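Local coordinates for putative surface anchored protein (Clostridium perfringens B, PDB 4NI6) that probably forms part of the shaft of a cell-surface adhesin, as an immunoglobulin-like repeat domain stabilised by an autocatalytically formed internal ester cross-link, at residues A[3-8]-A[33-38]; A[20-25]-A[135-140]; A[29-34]-A[90-95]; A[46-51]-A[102-107]; A[54-59]-A[96-101]. All blocks are in the same frame, centred on the assembly; numbering follows the deposited sequence. Where two conformers were deposited one is given.

Contact 1. Residues A[3-8]-A[33-38]; sequences LKTTVA and VKDTID
Thr5 and Asp35 meet on the buried face of an antiparallel strand pair. Asp35 OD2 lies 3.5 Å from Thr5 CB. With chi1 at -163°, the Asp35 carboxylate points away from its own backbone N and reaches across to the other strand. Its OD1 comes to 3.3 Å from Val7 N, but the angle is too poor for a hydrogen bond. Thr5 OG1 sits between its own backbone N and carbonyl carbon (chi1 67°). It is the ester oxygen, linked covalently to Gln135 CD. At one end of the pair Leu3 and Ile37 run side by side, with Leu3 CD2 3.9 Å from Ile37 CG2. At the other end Val7 CG2 meets Val33 CG1 at 3.8 Å.

The face with Lys4, Thr6, Thr36 and Asp38 is polar. One water reaches Thr6 OG1, Thr36 O and Asp38 OD2. Lys4 NZ makes a long salt bridge of 3.9 Å to Asp38 OD2, while Asp38 OD1 bonds to Gln82 NE2. Six backbone hydrogen bonds join the strands, in reciprocal pairs at Lys4-Asp38, Thr6-Thr36 and Ala8-Lys34.

Strand 31-39 continues the sheet to strand 81-90, and strand 3-9 continues it to strand 12-13. Strands 97-106 and 121-139 pack over the buried face, where Glu102 and His127 touch Thr5 and the Glu102 carboxylate comes close to Asp35 OD2.

Contact 2. Residues A[20-25]-A[135-140]; sequences ALVSFE and QTLIVE
Ala20 and Thr136 open a ladder of four backbone hydrogen bonds between parallel strands. Ala20 N donates a hydrogen bond to Thr136 O at 2.9 Å. Ala20 O then accepts from Ile138 N, and Val22 N donates to Ile138 O. Val22 O accepts from Glu140 N in the shortest of the four, 2.7 Å. Both the N and the O of Ala20 and Val22 are therefore used. Leu137 and Val139 turn their backbone groups the other way, to strand 97-106 and the loop before it.

Side chains fill in around the ladder. Leu21 and Ile138 lie side by side, with Leu21 CD2 3.9 Å from Ile138 CB. On the opposite face Ala20 CB meets Leu137 CB at 4.0 Å. The Glu140 side chain turns back over the neighbouring strand and crosses Leu21 at about a right angle. Its first torsion (chi1 -60°) and an extended chain beyond CG set OE2 3.3 Å from Leu21 CD1 and OE1 3.2 Å from Ser23 CA. A water accepts from Phe24 N and makes a weak bond to Glu140 OE1 at 3.5 Å. Ser23 OG is met by Asn26 N, and Thr136 OG1 by Asp132 O. Glu140 O is buried against Phe24, with the ring edge near it, and has no polar partner.

The chemistry is uneven. The Glu140 backbone N is firmly bonded, while its carboxylate has only a weak water bond here and its buried O has none. The ladder begins one residue after Gln135, whose CD is esterified to Thr5 OG1, consistent with the missing NE2.

Contact 3. Residues A[29-34]-A[90-95]; sequences DGVDVK and QKLQVG
The peptide groups on either side of Val31 and Gln90 are the flat groups that meet here, joined by two backbone hydrogen bonds. Val31 N bonds to Gln90 O at 2.7 Å. In return Gln90 N bonds to Val31 O, also at 2.7 Å. The side-chain amide of Gln90 is flat too. It leads away from strand 31-39, and its NE2 is taken up by Phe87 O. Only the stem of this side chain touches the strand. Gln90 CB rests 3.5 Å from Val31 O. The Gln90 side chain crosses that of Val33 at about a right angle, with Gln90 CG 4.1 Å from Val33 CG2.

Within these segments the pairing is one antiparallel bridge, where strand 81-90 ends at the edge of a sheet of the immunoglobulin-like domain. It goes on through Val33 with Phe87 and Gly88. The chain turns sharply just after Gln90. Lys91 is the centre of an inverse gamma turn, closed by a weak bond of 3.1 Å from Leu92 N to Gln90 O. Gln90 O therefore accepts from both Val31 N and Leu92 N. Gly30, at a positive phi of 89°, brings its CA to 3.2 Å from the same oxygen.

The Lys91 side chain bends at chi2 (-82°) and runs alongside the loop before strand 31-39. Its CD packs on Gly30, and Lys91 CE lies 3.4 Å from Asp29 O, whose hydrogen-bond donor is Asn89 ND2. Leu92 reaches the inner side, where its CD1 touches Val31 CB at 4.1 Å and Val33 CG2 slightly farther off. Behind it, Leu92 packs on Leu137 and Val139 of strand 121-139.

Contact 4. Residues A[46-51]-A[102-107]; sequences EKYNLT and ENAESV
Tyr48 packs closely on Ser106. Ser106 CB lies 4.1 Å from the centroid of the Tyr48 ring, 29° off the normal, as an off-centre CH-pi contact. Tyr48 CD2 is 3.4 Å from Ser106 N, and the same ring carbon also touches Ala104 CB. The phenol is fixed at its far end, where Tyr48 OH bonds to Gln123 OE1 and Val43 N. Leu50 completes the buried side. A chi1 of 179° directs its branch over the neighbouring strand, where Leu50 CD1 lies 3.5 Å from Glu102 OE2 and also against Ala104 CB.

The opposite face carries Asn49, Thr51, Asn103 and Glu105 and is partly exposed. Asn49 and Glu105 run side by side with amide and carboxylate planes 71° apart. Asn49 OD1 and Glu105 OE1 stand 3.0 Å apart, but both are acceptors and do not bond. Asn49 ND2 has a weak bond to Glu72 OE1 instead. Thr51 OG1 bonds to Thr70 OG1. Lys47 is exposed, and only the base of its side chain takes part, with Lys47 CB 3.8 Å from Val107 CG2.

Five backbone hydrogen bonds join the strands, from Val107 N to Lys47 O at 2.9 Å through to the reciprocal pair of Thr51 and Asn103. The chain turns a corner at Val107. A partly exposed polar face backed by a buried one fits an antiparallel pair of an immunoglobulin-like sandwich, though here the buried side also holds Glu102.

Contact 5. Residues A[54-59]-A[96-101]; sequences LMHVKD and EKYVVF
Leu54, Met55 and His56 pair with Val100, Val99 and Tyr98 as antiparallel strands in the mixed sheet of the immunoglobulin-like domain. Backbone bonding is regular in the middle. Met55 and Val99 exchange two hydrogen bonds, and Val57 N bonds to Lys97 O.

Apolar contacts lie on both faces. Leu54 CD1 sits between Tyr98 CB and Val100 CG2, at 3.8 Å from the former. On the other face Val57 CG2 and Val99 CG1 are only 3.5 Å apart, a tight carbon pair. Leu92 covers Leu54 and Tyr98 from the loop before strand 97-106.

Aromatic groups make two further contacts. Met55 CG lies over one face of the Phe101 ring, 4.0 Å from its centroid. Met55 SD lies 5.1 Å from the centroid of the Phe101 ring, obliquely, as a Met-aromatic contact. The His56 and Tyr98 rings are nearly parallel, with planes at 27°, but slid apart with little overlap. Tyr98 OH bonds to Gln93 N.

Polar side-chain bonding gathers at the Glu96 end. The imidazole of His56 extends across to Glu96 through a chi1 of 178°. One water donates hydrogen bonds to Val57 O and Glu96 OE1 and accepts from Lys97 N. Glu96 OE1 thus has two donors. His56 NE2 reaches it at 2.6 Å, nearly straight (174°), in the plane of the imidazole and on the anti lone pair of the oxygen.

How the contacts relate
Contacts 1 and 3 share strand 31-39 of the four-stranded antiparallel sheet. Contacts 2, 4 and 5 belong to the mixed sheet. Contacts 4 and 5 use the two ends of strands 47-57 and 97-106, with centres about 22 Å apart. Contact 2 joins segments at least 110 positions apart, and contacts 3, 4 and 5 lie within that span. Contacts 1 and 2 alternate along the chain, and contact 1 closes before contacts 4 and 5 open. Strand 121-139 links contact 2 to contact 5, centres about 11 Å apart. Contacts 2 and 4 are the farthest apart, centres about 28 Å. Contact 1 is the most central. The Thr5-Gln135 ester joins it to contact 2, tying the first strand covalently to the last.

Contact 1. Residues A[3-8]-A[33-38]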
# COMPACT_ATOMS: atom_id res chain seq x y z
N LEU A 3 -1.02 2.58 -10.23
CA LEU A 3 -1.61 2.65 -8.88
C LEU A 3 -1.25 3.95 -8.16
O LEU A 3 -0.11 4.39 -8.24
CB LEU A 3 -1.16 1.49 -7.96
CG LEU A 3 -1.18 0.01 -8.40
CD1 LEU A 3 -0.67 -0.91 -7.29
CD2 LEU A 3 -2.57 -0.41 -8.86
N LYS A 4 -2.24 4.54 -7.50
CA LYS A 4 -2.04 5.57 -6.47
C LYS A 4 -2.55 5.02 -5.16
O LYS A 4 -3.48 4.23 -5.13
CB LYS A 4 -2.87 6.81 -6.83
CG LYS A 4 -2.39 7.53 -8.08
CD LYS A 4 -3.47 8.43 -8.66
CE LYS A 4 -3.96 9.45 -7.64
NZ LYS A 4 -5.20 8.98 -6.95
N THR A 5 -1.92 5.41 -4.05
CA THR A 5 -2.27 4.84 -2.74
C THR A 5 -2.34 5.90 -1.66
O THR A 5 -1.64 6.90 -1.74
CB THR A 5 -1.27 3.75 -2.33
OG1 THR A 5 0.00 4.38 -2.09
CG2 THR A 5 -1.08 2.68 -3.40
N THR A 6 -3.25 5.68 -0.72
CA THR A 6 -3.39 6.55 0.44
C THR A 6 -3.49 5.68 1.69
O THR A 6 -4.44 4.92 1.87
CB THR A 6 -4.66 7.41 0.33
OG1 THR A 6 -4.69 8.06 -0.95
CG2 THR A 6 -4.69 8.47 1.41
N VAL A 7 -2.52 5.84 2.60
CA VAL A 7 -2.57 5.15 3.88
C VAL A 7 -3.52 5.84 4.85
O VAL A 7 -3.71 7.04 4.77
CB VAL A 7 -1.15 5.03 4.49
CG1 VAL A 7 -0.60 6.38 4.95
CG2 VAL A 7 -1.09 4.00 5.60
N ALA A 8 -4.10 5.06 5.74
CA ALA A 8 -4.84 5.60 6.89
C ALA A 8 -4.30 4.94 8.13
O ALA A 8 -4.19 3.70 8.21
CB ALA A 8 -6.33 5.32 6.76
N VAL A 33 -3.67 0.08 10.51
CA VAL A 33 -3.13 0.63 9.27
C VAL A 33 -3.87 0.03 8.10
O VAL A 33 -3.95 -1.19 7.97
CB VAL A 33 -1.63 0.31 9.12
CG1 VAL A 33 -1.06 0.90 7.82
CG2 VAL A 33 -0.85 0.85 10.31
N LYS A 34 -4.51 0.89 7.33
CA LYS A 34 -5.25 0.48 6.14
C LYS A 34 -4.71 1.27 4.95
O LYS A 34 -3.97 2.25 5.11
CB LYS A 34 -6.75 0.80 6.30
CG LYS A 34 -7.46 0.01 7.37
CD LYS A 34 -8.92 0.43 7.46
CE LYS A 34 -9.48 0.17 8.85
NZ LYS A 34 -10.94 -0.12 8.81
N ASP A 35 -4.91 0.76 3.75
CA ASP A 35 -4.45 1.45 2.56
C ASP A 35 -5.53 1.39 1.48
O ASP A 35 -6.19 0.36 1.32
CB ASP A 35 -3.19 0.75 2.01
CG ASP A 35 -2.40 1.61 1.04
OD1 ASP A 35 -2.05 2.75 1.44
OD2 ASP A 35 -2.06 1.16 -0.09
N THR A 36 -5.78 2.54 0.88
CA THR A 36 -6.68 2.63 -0.28
C THR A 36 -5.87 2.71 -1.56
O THR A 36 -4.91 3.47 -1.66
CB THR A 36 -7.57 3.87 -0.14
OG1 THR A 36 -8.32 3.74 1.07
CG2 THR A 36 -8.54 3.99 -1.26
N ILE A 37 -6.25 1.89 -2.55
CA ILE A 37 -5.51 1.75 -3.83
C ILE A 37 -6.43 2.15 -5.00
O ILE A 37 -7.48 1.53 -5.20
CB ILE A 37 -5.03 0.29 -4.04
CG1 ILE A 37 -4.20 -0.26 -2.86
CG2 ILE A 37 -4.22 0.20 -5.34
CD1 ILE A 37 -5.02 -0.93 -1.78
N ASP A 38 -6.11 3.30 -5.58
CA ASP A 38 -6.78 3.73 -6.81
C ASP A 38 -6.01 3.26 -8.02
O ASP A 38 -4.86 3.62 -8.21
CB ASP A 38 -6.88 5.25 -6.82
CG ASP A 38 -7.75 5.76 -5.69
OD1 ASP A 38 -8.90 5.29 -5.56
OD2 ASP A 38 -7.23 6.49 -4.81
O HOH W 1 -5.30 6.21 -3.01

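Contact 2. Residues A[20-25]-A[135-140]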
# COMPACT_ATOMS: atom_id res chain seq x y z
N ALA A 20 0.53 10.80 7.22
CA ALA A 20 -0.46 10.56 8.30
C ALA A 20 0.26 10.58 9.64
O ALA A 20 1.20 9.83 9.84
CB ALA A 20 -1.11 9.21 8.11
N LEU A 21 -0.20 11.43 10.55
CA LEU A 21 0.42 11.52 11.86
C LEU A 21 -0.37 10.75 12.92
O LEU A 21 -1.60 10.82 13.00
CB LEU A 21 0.54 12.99 12.27
CG LEU A 21 1.46 13.86 11.41
CD1 LEU A 21 1.51 15.29 11.90
CD2 LEU A 21 2.85 13.27 11.25
N VAL A 22 0.37 9.95 13.67
CA VAL A 22 -0.18 9.28 14.85
C VAL A 22 0.43 9.90 16.10
O VAL A 22 1.64 9.96 16.22
CB VAL A 22 0.18 7.77 14.85
CG1 VAL A 22 -0.42 7.08 16.07
CG2 VAL A 22 -0.29 7.09 13.56
N SER A 23 -0.41 10.45 16.98
CA SER A 23 0.11 11.08 18.17
C SER A 23 0.81 10.07 19.04
O SER A 23 0.49 8.88 19.04
CB SER A 23 -0.98 11.78 18.97
OG SER A 23 -1.83 10.82 19.56
N PHE A 24 1.65 10.59 19.93
CA PHE A 24 2.33 9.75 20.89
C PHE A 24 1.34 8.94 21.72
O PHE A 24 1.46 7.72 21.83
CB PHE A 24 3.22 10.61 21.79
CG PHE A 24 3.75 9.87 22.96
CD1 PHE A 24 4.68 8.87 22.80
CD2 PHE A 24 3.38 10.23 24.23
CE1 PHE A 24 5.04 8.06 23.84
CE2 PHE A 24 3.82 9.49 25.32
CZ PHE A 24 4.72 8.47 25.13
N GLU A 25 0.31 9.59 22.26
CA GLU A 25 -0.70 8.86 23.05
C GLU A 25 -1.48 7.82 22.22
O GLU A 25 -1.70 6.69 22.67
CB GLU A 25 -1.65 9.85 23.75
CG GLU A 25 -0.96 10.76 24.76
CD GLU A 25 -1.93 11.65 25.52
OE1 GLU A 25 -3.13 11.66 25.17
OE2 GLU A 25 -1.50 12.32 26.48
N GLN A 135 1.41 7.66 1.19
CA GLN A 135 1.54 6.27 1.65
C GLN A 135 2.24 6.14 2.99
O GLN A 135 2.53 5.03 3.42
CB GLN A 135 2.31 5.43 0.59
CG GLN A 135 1.65 5.41 -0.77
CD GLN A 135 0.40 4.56 -0.80
OE1 GLN A 135 -0.17 4.12 0.17
N THR A 136 2.60 7.28 3.61
CA THR A 136 3.50 7.31 4.74
C THR A 136 2.76 7.73 6.02
O THR A 136 1.91 8.58 5.98
CB THR A 136 4.67 8.27 4.46
OG1 THR A 136 5.32 7.87 3.26
CG2 THR A 136 5.74 8.27 5.53
N LEU A 137 3.15 7.11 7.15
CA LEU A 137 2.72 7.54 8.46
C LEU A 137 3.95 7.77 9.32
O LEU A 137 4.96 7.13 9.16
CB LEU A 137 1.73 6.55 9.06
CG LEU A 137 2.30 5.20 9.52
CD1 LEU A 137 2.75 5.27 10.99
CD2 LEU A 137 1.35 4.03 9.35
N ILE A 138 3.80 8.67 10.29
CA ILE A 138 4.85 8.93 11.29
C ILE A 138 4.23 8.85 12.69
O ILE A 138 3.14 9.38 12.88
CB ILE A 138 5.46 10.34 11.10
CG1 ILE A 138 6.21 10.42 9.77
CG2 ILE A 138 6.42 10.67 12.26
CD1 ILE A 138 6.58 11.83 9.32
N VAL A 139 4.84 8.05 13.57
CA VAL A 139 4.38 8.01 14.98
C VAL A 139 5.12 9.03 15.82
O VAL A 139 6.35 9.05 15.77
CB VAL A 139 4.58 6.63 15.57
CG1 VAL A 139 3.94 6.57 16.95
CG2 VAL A 139 4.00 5.55 14.67
N GLU A 140 4.38 10.08 16.18
CA GLU A 140 5.00 11.26 16.81
C GLU A 140 5.68 10.97 18.16
O GLU A 140 5.20 10.13 18.91
CB GLU A 140 3.97 12.38 16.94
CG GLU A 140 3.39 12.84 15.61
CD GLU A 140 2.26 13.83 15.79
OE1 GLU A 140 1.38 13.59 16.65
OE2 GLU A 140 2.26 14.87 15.09
O HOH W 2 2.39 13.37 19.98

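Contact 3. Residues A[29-34]-A[90-95]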
# COMPACT_ATOMS: atom_id res chain seq x y z
N ASP A 29 -1.72 1.48 22.10
CA ASP A 29 -2.34 0.18 21.79
C ASP A 29 -2.02 -0.37 20.39
O ASP A 29 -2.71 -1.27 19.90
CB ASP A 29 -3.86 0.33 21.92
CG ASP A 29 -4.40 1.51 21.08
OD1 ASP A 29 -3.52 2.38 20.62
OD2 ASP A 29 -5.73 1.62 20.95
N GLY A 30 -1.00 0.19 19.74
CA GLY A 30 -0.77 -0.08 18.32
C GLY A 30 -1.53 0.91 17.46
O GLY A 30 -2.30 1.74 17.95
N VAL A 31 -1.42 0.69 16.15
CA VAL A 31 -1.96 1.59 15.12
C VAL A 31 -2.65 0.71 14.09
O VAL A 31 -2.04 -0.23 13.58
CB VAL A 31 -0.81 2.39 14.46
CG1 VAL A 31 -1.34 3.34 13.40
CG2 VAL A 31 0.00 3.15 15.53
N ASP A 32 -3.94 0.94 13.84
CA ASP A 32 -4.64 0.27 12.73
C ASP A 32 -4.24 0.89 11.40
O ASP A 32 -4.38 2.09 11.22
CB ASP A 32 -6.15 0.35 12.92
CG ASP A 32 -6.61 -0.23 14.25
OD1 ASP A 32 -5.87 -1.04 14.85
OD2 ASP A 32 -7.70 0.16 14.70
N VAL A 33 -3.67 0.08 10.51
CA VAL A 33 -3.13 0.63 9.27
C VAL A 33 -3.87 0.03 8.10
O VAL A 33 -3.95 -1.19 7.97
CB VAL A 33 -1.63 0.31 9.12
CG1 VAL A 33 -1.06 0.90 7.82
CG2 VAL A 33 -0.85 0.85 10.31
N LYS A 34 -4.51 0.89 7.33
CA LYS A 34 -5.25 0.48 6.14
C LYS A 34 -4.71 1.27 4.95
O LYS A 34 -3.97 2.25 5.11
CB LYS A 34 -6.75 0.80 6.30
CG LYS A 34 -7.46 0.01 7.37
CD LYS A 34 -8.92 0.43 7.46
CE LYS A 34 -9.48 0.17 8.85
NZ LYS A 34 -10.94 -0.12 8.81
N GLN A 90 -1.18 -2.75 14.19
CA GLN A 90 0.26 -2.90 14.09
C GLN A 90 0.90 -2.23 15.28
O GLN A 90 0.57 -1.10 15.63
CB GLN A 90 0.75 -2.27 12.78
CG GLN A 90 0.19 -2.97 11.54
CD GLN A 90 0.78 -4.36 11.37
OE1 GLN A 90 1.96 -4.56 11.62
NE2 GLN A 90 -0.01 -5.29 10.85
N LYS A 91 1.85 -2.92 15.88
CA LYS A 91 2.48 -2.36 17.06
C LYS A 91 3.76 -1.60 16.67
O LYS A 91 4.83 -2.20 16.56
CB LYS A 91 2.71 -3.42 18.17
CG LYS A 91 1.43 -4.05 18.76
CD LYS A 91 0.75 -3.22 19.84
CE LYS A 91 -0.57 -3.85 20.27
NZ LYS A 91 -0.37 -5.00 21.23
N LEU A 92 3.56 -0.37 16.20
CA LEU A 92 4.62 0.49 15.63
C LEU A 92 5.43 1.27 16.67
O LEU A 92 5.01 1.41 17.83
CB LEU A 92 4.01 1.46 14.62
CG LEU A 92 3.21 0.77 13.50
CD1 LEU A 92 2.71 1.78 12.47
CD2 LEU A 92 4.06 -0.27 12.80
N GLN A 93 6.63 1.71 16.28
CA GLN A 93 7.58 2.32 17.23
C GLN A 93 7.38 3.82 17.25
O GLN A 93 7.43 4.50 16.21
CB GLN A 93 9.02 1.99 16.79
CG GLN A 93 9.46 0.55 17.09
CD GLN A 93 10.74 0.16 16.38
OE1 GLN A 93 10.87 -1.01 15.87
NE2 GLN A 93 11.71 1.11 16.38
N VAL A 94 7.28 4.37 18.46
CA VAL A 94 7.21 5.82 18.62
C VAL A 94 8.44 6.49 18.03
O VAL A 94 9.59 6.06 18.29
CB VAL A 94 6.98 6.22 20.09
CG1 VAL A 94 7.27 7.71 20.34
CG2 VAL A 94 5.55 5.88 20.48
N GLY A 95 8.22 7.55 17.27
CA GLY A 95 9.32 8.26 16.63
C GLY A 95 9.65 7.81 15.22
O GLY A 95 10.45 8.46 14.55

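Contact 4. Residues A[46-51]-A[102-107]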
# COMPACT_ATOMS: atom_id res chain seq x y z
N GLU A 46 -10.71 -8.83 -14.56
CA GLU A 46 -9.63 -9.75 -14.30
C GLU A 46 -9.22 -9.73 -12.81
O GLU A 46 -9.19 -8.64 -12.18
CB GLU A 46 -8.40 -9.43 -15.17
CG GLU A 46 -8.57 -9.81 -16.62
CD GLU A 46 -8.67 -11.29 -16.85
OE1 GLU A 46 -8.07 -12.13 -16.16
OE2 GLU A 46 -9.11 -11.60 -17.95
N LYS A 47 -8.82 -10.88 -12.30
CA LYS A 47 -8.32 -11.00 -10.91
C LYS A 47 -6.84 -10.69 -10.84
O LYS A 47 -6.06 -11.05 -11.77
CB LYS A 47 -8.55 -12.42 -10.40
CG LYS A 47 -10.01 -12.78 -10.20
CD LYS A 47 -10.22 -14.06 -9.39
CE LYS A 47 -9.63 -15.28 -10.08
NZ LYS A 47 -10.12 -16.56 -9.48
N TYR A 48 -6.45 -10.07 -9.72
CA TYR A 48 -5.06 -9.72 -9.41
C TYR A 48 -4.73 -10.16 -8.00
O TYR A 48 -5.61 -10.17 -7.14
CB TYR A 48 -4.83 -8.20 -9.50
CG TYR A 48 -4.94 -7.66 -10.91
CD1 TYR A 48 -6.18 -7.48 -11.53
CD2 TYR A 48 -3.80 -7.27 -11.59
CE1 TYR A 48 -6.28 -7.04 -12.85
CE2 TYR A 48 -3.88 -6.85 -12.91
CZ TYR A 48 -5.13 -6.70 -13.51
OH TYR A 48 -5.25 -6.33 -14.85
N ASN A 49 -3.50 -10.63 -7.82
CA ASN A 49 -2.94 -10.82 -6.49
C ASN A 49 -2.40 -9.46 -6.03
O ASN A 49 -1.44 -8.95 -6.62
CB ASN A 49 -1.75 -11.79 -6.56
CG ASN A 49 -1.98 -13.04 -7.44
OD1 ASN A 49 -1.15 -13.38 -8.31
ND2 ASN A 49 -3.02 -13.79 -7.15
N LEU A 50 -2.95 -8.91 -4.95
CA LEU A 50 -2.51 -7.61 -4.41
C LEU A 50 -1.68 -7.86 -3.16
O LEU A 50 -2.21 -8.40 -2.18
CB LEU A 50 -3.72 -6.74 -4.09
CG LEU A 50 -3.35 -5.36 -3.51
CD1 LEU A 50 -2.61 -4.50 -4.51
CD2 LEU A 50 -4.57 -4.63 -2.96
N THR A 51 -0.41 -7.55 -3.24
CA THR A 51 0.46 -7.63 -2.04
C THR A 51 0.80 -6.25 -1.54
O THR A 51 1.36 -5.43 -2.25
CB THR A 51 1.77 -8.36 -2.35
OG1 THR A 51 1.48 -9.70 -2.76
CG2 THR A 51 2.71 -8.39 -1.11
N GLU A 102 2.59 -1.25 -2.60
CA GLU A 102 1.55 -2.12 -3.18
C GLU A 102 2.01 -2.66 -4.53
O GLU A 102 2.68 -1.95 -5.28
CB GLU A 102 0.27 -1.33 -3.43
CG GLU A 102 -0.44 -0.85 -2.18
CD GLU A 102 -1.16 -1.92 -1.37
OE1 GLU A 102 -1.73 -1.56 -0.29
OE2 GLU A 102 -1.07 -3.12 -1.67
N ASN A 103 1.74 -3.94 -4.75
CA ASN A 103 2.07 -4.62 -5.99
C ASN A 103 0.87 -5.45 -6.40
O ASN A 103 0.44 -6.36 -5.69
CB ASN A 103 3.24 -5.52 -5.71
CG ASN A 103 3.78 -6.17 -6.96
OD1 ASN A 103 4.77 -5.72 -7.53
ND2 ASN A 103 3.11 -7.21 -7.42
N ALA A 104 0.37 -5.18 -7.61
CA ALA A 104 -0.77 -5.94 -8.17
C ALA A 104 -0.26 -6.75 -9.37
O ALA A 104 0.29 -6.19 -10.31
CB ALA A 104 -1.86 -5.00 -8.67
N GLU A 105 -0.43 -8.05 -9.29
CA GLU A 105 -0.01 -8.94 -10.37
C GLU A 105 -1.22 -9.72 -10.87
O GLU A 105 -1.89 -10.41 -10.10
CB GLU A 105 1.02 -9.93 -9.84
CG GLU A 105 1.48 -10.96 -10.88
CD GLU A 105 2.19 -12.13 -10.23
OE1 GLU A 105 1.65 -12.73 -9.27
OE2 GLU A 105 3.31 -12.44 -10.68
N SER A 106 -1.48 -9.71 -12.18
CA SER A 106 -2.66 -10.44 -12.66
C SER A 106 -2.51 -11.94 -12.42
O SER A 106 -1.39 -12.48 -12.47
CB SER A 106 -2.95 -10.12 -14.13
OG SER A 106 -1.90 -10.57 -15.00
N VAL A 107 -3.65 -12.61 -12.20
CA VAL A 107 -3.66 -14.05 -12.04
C VAL A 107 -3.39 -14.76 -13.39
O VAL A 107 -2.65 -15.75 -13.44
CB VAL A 107 -4.99 -14.53 -11.45
CG1 VAL A 107 -5.09 -16.05 -11.45
CG2 VAL A 107 -5.16 -13.99 -10.02

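Contact 5. Residues A[54-59]-A[96-101]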
# COMPACT_ATOMS: atom_id res chain seq x y z
N LEU A 54 4.11 -3.04 4.63
CA LEU A 54 4.36 -1.89 5.48
C LEU A 54 5.85 -1.90 5.82
O LEU A 54 6.33 -2.87 6.41
CB LEU A 54 3.52 -1.98 6.77
CG LEU A 54 3.58 -0.79 7.72
CD1 LEU A 54 3.10 0.48 7.04
CD2 LEU A 54 2.77 -1.08 8.97
N MET A 55 6.56 -0.87 5.39
CA MET A 55 8.02 -0.81 5.50
C MET A 55 8.43 0.27 6.50
O MET A 55 7.96 1.40 6.40
CB MET A 55 8.61 -0.43 4.15
CG MET A 55 8.16 -1.34 2.99
SD MET A 55 8.56 -3.10 3.18
CE MET A 55 10.32 -2.99 3.01
N HIS A 56 9.30 -0.08 7.43
CA HIS A 56 9.95 0.88 8.31
C HIS A 56 11.04 1.57 7.55
O HIS A 56 11.92 0.93 6.96
CB HIS A 56 10.48 0.11 9.52
CG HIS A 56 11.22 0.94 10.52
ND1 HIS A 56 12.10 0.38 11.36
CD2 HIS A 56 11.21 2.30 10.80
CE1 HIS A 56 12.57 1.31 12.21
NE2 HIS A 56 12.06 2.49 11.86
N VAL A 57 10.92 2.89 7.44
CA VAL A 57 11.89 3.73 6.72
C VAL A 57 12.91 4.29 7.69
O VAL A 57 12.57 5.13 8.53
CB VAL A 57 11.20 4.94 6.04
CG1 VAL A 57 12.20 5.73 5.21
CG2 VAL A 57 10.02 4.48 5.21
N LYS A 58 14.17 3.89 7.53
CA LYS A 58 15.23 4.36 8.41
C LYS A 58 15.83 5.67 7.90
O LYS A 58 15.67 6.02 6.74
CB LYS A 58 16.29 3.28 8.57
CG LYS A 58 15.73 2.03 9.21
CD LYS A 58 16.82 1.03 9.53
CE LYS A 58 16.60 0.43 10.91
NZ LYS A 58 17.72 -0.46 11.32
N ASP A 59 16.45 6.42 8.80
CA ASP A 59 17.05 7.70 8.43
C ASP A 59 18.02 7.54 7.25
O ASP A 59 18.15 8.45 6.43
CB ASP A 59 17.78 8.31 9.63
N GLU A 96 9.07 6.69 14.76
CA GLU A 96 9.45 6.11 13.49
C GLU A 96 8.46 6.36 12.37
O GLU A 96 7.28 6.66 12.60
CB GLU A 96 9.75 4.63 13.68
CG GLU A 96 10.89 4.33 14.67
CD GLU A 96 12.22 4.98 14.27
OE1 GLU A 96 12.69 4.73 13.12
OE2 GLU A 96 12.69 5.84 15.04
N LYS A 97 9.00 6.24 11.18
CA LYS A 97 8.29 6.47 9.92
C LYS A 97 8.11 5.16 9.16
O LYS A 97 9.03 4.35 9.10
CB LYS A 97 9.09 7.45 9.07
CG LYS A 97 8.45 7.81 7.73
CD LYS A 97 9.43 8.56 6.85
CE LYS A 97 9.51 10.03 7.19
NZ LYS A 97 10.40 10.72 6.21
N TYR A 98 6.91 4.97 8.63
CA TYR A 98 6.54 3.76 7.89
C TYR A 98 5.86 4.14 6.60
O TYR A 98 5.11 5.07 6.55
CB TYR A 98 5.59 2.88 8.70
CG TYR A 98 6.17 2.47 10.06
CD1 TYR A 98 6.06 3.32 11.19
CD2 TYR A 98 6.85 1.30 10.20
CE1 TYR A 98 6.69 3.01 12.40
CE2 TYR A 98 7.49 0.99 11.39
CZ TYR A 98 7.38 1.83 12.49
OH TYR A 98 7.94 1.48 13.69
N VAL A 99 6.07 3.33 5.55
CA VAL A 99 5.46 3.56 4.24
C VAL A 99 4.86 2.27 3.69
O VAL A 99 5.39 1.20 3.89
CB VAL A 99 6.49 4.19 3.27
CG1 VAL A 99 7.67 3.26 2.98
CG2 VAL A 99 5.86 4.67 1.96
N VAL A 100 3.73 2.45 3.01
CA VAL A 100 3.05 1.32 2.36
C VAL A 100 3.43 1.18 0.90
O VAL A 100 3.44 2.19 0.18
CB VAL A 100 1.53 1.44 2.46
CG1 VAL A 100 0.83 0.28 1.76
CG2 VAL A 100 1.08 1.52 3.92
N PHE A 101 3.87 -0.03 0.55
CA PHE A 101 4.10 -0.43 -0.83
C PHE A 101 2.93 -1.32 -1.29
O PHE A 101 2.39 -2.10 -0.51
CB PHE A 101 5.36 -1.27 -0.88
CG PHE A 101 6.65 -0.51 -0.80
CD1 PHE A 101 6.71 0.86 -0.58
CD2 PHE A 101 7.85 -1.21 -0.92
CE1 PHE A 101 7.92 1.53 -0.50
CE2 PHE A 101 9.07 -0.55 -0.86
CZ PHE A 101 9.11 0.81 -0.63
O HOH W 3 11.96 6.10 10.90